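Local coordinates for protein separin (Saccharomyces cerevisiae, PDB 5U1T) that cleaves the cohesin subunit Scc1 as a caspase-like cysteine protease at anaphase onset, and is held inactive by securin for most of the cell cycle, at residues L1230-F1238 and F1369-L1377. Numbering follows the deposited sequence.
Sequences LNNIENSWF and FPWECLSFL
Glu1234 and Ser1375 carry the polar part of this contact, a carboxylate gripped by one residue through two hydrogen bonds. Ser1375 N donates to Glu1234 OE2 over 2.8 Å with an N-H...O angle of 155°, descending from above the carboxylate plane, while the Ser1375 hydroxyl donates to the other oxygen, OE1. That second bond is modelled as very short, a value of little weight at 2.6 Å resolution. With chi1 at 66°, Ser1375 OG lies between its backbone N and carbonyl carbon, on the side where the carboxylate sits. Replacing Glu1234 with an alanine would probably leave the Ser1375 amide and hydroxyl without this shared acceptor and open a gap beside Leu1374 CD2 and Phe1376 CE2, where Glu1234 CG packs.

The apolar contacts begin on the stem of that glutamate: Glu1234 CG passes Leu1374 CD2 at 3.6 Å, the two side chains running in opposite directions. Leu1230 CD2 meets the Pro1370 ring at CG, 3.8 Å away, and Ile1233 CD1 reaches Phe1369 CE1 at 3.7 Å. Within the peptidase C50 region, away from the probable active-site Cys1497, helix 1209-1237 and the following Phe1238 pack on the loop joining parallel strands 1353-1362 and 1382-1385 of a mixed sheet. Pro1370 centres an inverse gamma turn in that loop, and Arg1384 hydrogen-bonds Phe1369 O and forms a salt bridge with Glu1372.

Phe1376 points its edge at the face of Phe1238 in a T-shaped pair, centroids 5.1 Å apart and planes at 65°, with Phe1376 CZ over the Phe1238 centre. Trp1371 CZ3 lies 4.1 Å from Phe1238 CZ, at the phenyl edge; Trp1371 CH2 lies 4.2 Å from Trp1237 CZ3, at the edge of the Trp1237 indole. Elsewhere, Trp1237 NE1 hydrogen-bonds Leu1178 O and Trp1371 NE1 hydrogen-bonds Cys1366 O.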
# COMPACT_ATOMS: atom_id res chain seq x y z
N LEU A 1230 41.47 -13.24 32.74
CA LEU A 1230 42.55 -12.64 31.97
C LEU A 1230 43.82 -13.49 32.06
O LEU A 1230 44.59 -13.62 31.10
CB LEU A 1230 42.83 -11.23 32.45
CG LEU A 1230 41.71 -10.20 32.31
CD1 LEU A 1230 42.14 -8.93 33.02
CD2 LEU A 1230 41.46 -9.93 30.84
N ASN A 1231 44.02 -14.07 33.23
CA ASN A 1231 45.10 -15.01 33.39
C ASN A 1231 44.96 -16.20 32.45
O ASN A 1231 45.90 -16.52 31.73
CB ASN A 1231 45.18 -15.49 34.83
CG ASN A 1231 46.41 -14.97 35.50
OD1 ASN A 1231 46.45 -13.81 35.94
ND2 ASN A 1231 47.45 -15.83 35.56
N ASN A 1232 43.78 -16.82 32.43
CA ASN A 1232 43.50 -17.94 31.53
C ASN A 1232 43.80 -17.57 30.10
O ASN A 1232 44.41 -18.34 29.37
CB ASN A 1232 42.03 -18.39 31.61
CG ASN A 1232 41.63 -18.93 32.98
OD1 ASN A 1232 42.48 -19.26 33.83
ND2 ASN A 1232 40.31 -19.03 33.20
N ILE A 1233 43.36 -16.39 29.70
CA ILE A 1233 43.55 -15.93 28.34
C ILE A 1233 45.04 -15.79 28.03
O ILE A 1233 45.50 -16.35 27.04
CB ILE A 1233 42.78 -14.61 28.11
CG1 ILE A 1233 41.30 -14.94 27.88
CG2 ILE A 1233 43.36 -13.84 26.94
CD1 ILE A 1233 40.33 -13.78 28.05
N GLU A 1234 45.78 -15.10 28.89
CA GLU A 1234 47.24 -14.99 28.76
C GLU A 1234 47.94 -16.32 28.56
O GLU A 1234 48.85 -16.45 27.75
CB GLU A 1234 47.85 -14.33 29.99
CG GLU A 1234 48.02 -12.86 29.87
CD GLU A 1234 48.55 -12.26 31.14
OE1 GLU A 1234 49.63 -12.70 31.55
OE2 GLU A 1234 47.88 -11.36 31.71
N ASN A 1235 47.51 -17.30 29.34
CA ASN A 1235 48.21 -18.57 29.45
C ASN A 1235 47.63 -19.63 28.52
O ASN A 1235 47.97 -20.80 28.63
CB ASN A 1235 48.17 -19.06 30.91
CG ASN A 1235 48.86 -18.08 31.90
OD1 ASN A 1235 49.87 -17.44 31.57
ND2 ASN A 1235 48.33 -17.98 33.12
N SER A 1236 46.75 -19.23 27.62
CA SER A 1236 46.14 -20.17 26.68
C SER A 1236 46.26 -19.67 25.26
O SER A 1236 46.76 -20.37 24.38
CB SER A 1236 44.67 -20.40 27.00
OG SER A 1236 44.53 -21.26 28.10
N TRP A 1237 45.76 -18.47 25.08
CA TRP A 1237 45.66 -17.89 23.78
C TRP A 1237 46.93 -17.50 23.09
O TRP A 1237 46.97 -17.50 21.88
CB TRP A 1237 44.71 -16.73 23.85
CG TRP A 1237 43.36 -17.14 24.22
CD1 TRP A 1237 42.99 -18.36 24.60
CD2 TRP A 1237 42.19 -16.35 24.21
NE1 TRP A 1237 41.66 -18.39 24.86
CE2 TRP A 1237 41.14 -17.16 24.61
CE3 TRP A 1237 41.92 -15.03 23.90
CZ2 TRP A 1237 39.86 -16.70 24.71
CZ3 TRP A 1237 40.65 -14.58 24.00
CH2 TRP A 1237 39.64 -15.40 24.40
N PHE A 1238 47.98 -17.17 23.82
CA PHE A 1238 49.21 -16.76 23.17
C PHE A 1238 50.39 -17.63 23.49
O PHE A 1238 51.51 -17.16 23.59
CB PHE A 1238 49.53 -15.33 23.54
CG PHE A 1238 48.35 -14.44 23.49
CD1 PHE A 1238 47.44 -14.44 24.48
CD2 PHE A 1238 48.17 -13.61 22.42
CE1 PHE A 1238 46.35 -13.63 24.42
CE2 PHE A 1238 47.09 -12.78 22.36
CZ PHE A 1238 46.18 -12.79 23.37
N PHE A 1369 37.16 -6.66 25.76
CA PHE A 1369 38.27 -7.21 26.53
C PHE A 1369 39.28 -6.13 26.90
O PHE A 1369 39.69 -5.33 26.06
CB PHE A 1369 38.98 -8.34 25.77
CG PHE A 1369 38.22 -9.64 25.77
CD1 PHE A 1369 38.24 -10.48 26.88
CD2 PHE A 1369 37.46 -10.02 24.65
CE1 PHE A 1369 37.53 -11.69 26.88
CE2 PHE A 1369 36.74 -11.23 24.65
CZ PHE A 1369 36.78 -12.06 25.77
N PRO A 1370 39.68 -6.09 28.18
CA PRO A 1370 40.70 -5.15 28.63
C PRO A 1370 42.10 -5.64 28.25
O PRO A 1370 42.88 -6.00 29.13
CB PRO A 1370 40.50 -5.13 30.14
CG PRO A 1370 39.98 -6.50 30.46
CD PRO A 1370 39.15 -6.92 29.27
N TRP A 1371 42.40 -5.64 26.96
CA TRP A 1371 43.65 -6.19 26.45
C TRP A 1371 44.85 -5.58 27.15
O TRP A 1371 45.81 -6.29 27.50
CB TRP A 1371 43.76 -5.97 24.93
CG TRP A 1371 42.70 -6.66 24.16
CD1 TRP A 1371 41.67 -6.07 23.50
CD2 TRP A 1371 42.56 -8.07 23.97
NE1 TRP A 1371 40.89 -7.03 22.91
CE2 TRP A 1371 41.41 -8.26 23.18
CE3 TRP A 1371 43.29 -9.19 24.37
CZ2 TRP A 1371 40.97 -9.53 22.79
CZ3 TRP A 1371 42.85 -10.46 23.98
CH2 TRP A 1371 41.70 -10.61 23.21
N GLU A 1372 44.78 -4.28 27.36
CA GLU A 1372 45.91 -3.52 27.88
C GLU A 1372 46.32 -3.98 29.27
O GLU A 1372 47.37 -3.59 29.76
CB GLU A 1372 45.57 -2.02 27.88
CG GLU A 1372 45.27 -1.44 26.49
CD GLU A 1372 43.78 -1.53 26.09
OE1 GLU A 1372 43.03 -2.30 26.71
OE2 GLU A 1372 43.38 -0.81 25.15
N CYS A 1373 45.54 -4.84 29.90
CA CYS A 1373 45.90 -5.28 31.23
C CYS A 1373 46.52 -6.69 31.27
O CYS A 1373 46.93 -7.16 32.33
CB CYS A 1373 44.69 -5.18 32.14
SG CYS A 1373 44.27 -3.39 32.40
N LEU A 1374 46.61 -7.34 30.11
CA LEU A 1374 47.42 -8.55 29.99
C LEU A 1374 48.88 -8.24 30.39
O LEU A 1374 49.39 -7.15 30.12
CB LEU A 1374 47.34 -9.12 28.58
CG LEU A 1374 45.94 -9.60 28.20
CD1 LEU A 1374 45.90 -10.29 26.85
CD2 LEU A 1374 45.39 -10.50 29.29
N SER A 1375 49.54 -9.20 31.05
CA SER A 1375 50.86 -8.92 31.64
C SER A 1375 51.91 -8.46 30.62
O SER A 1375 52.79 -7.66 30.96
CB SER A 1375 51.37 -10.15 32.39
OG SER A 1375 51.63 -11.21 31.48
N PHE A 1376 51.79 -8.93 29.38
CA PHE A 1376 52.70 -8.48 28.33
C PHE A 1376 52.25 -7.20 27.64
O PHE A 1376 52.90 -6.73 26.72
CB PHE A 1376 52.91 -9.60 27.30
CG PHE A 1376 51.64 -10.08 26.62
CD1 PHE A 1376 51.19 -9.49 25.46
CD2 PHE A 1376 50.94 -11.18 27.13
CE1 PHE A 1376 50.02 -9.95 24.81
CE2 PHE A 1376 49.77 -11.64 26.49
CZ PHE A 1376 49.32 -11.03 25.33
N LEU A 1377 51.13 -6.62 28.07
CA LEU A 1377 50.69 -5.33 27.51
C LEU A 1377 50.70 -4.21 28.55
O LEU A 1377 50.89 -3.06 28.20
CB LEU A 1377 49.29 -5.45 26.89
CG LEU A 1377 49.22 -6.32 25.63
CD1 LEU A 1377 47.86 -6.23 24.96
CD2 LEU A 1377 50.34 -5.95 24.65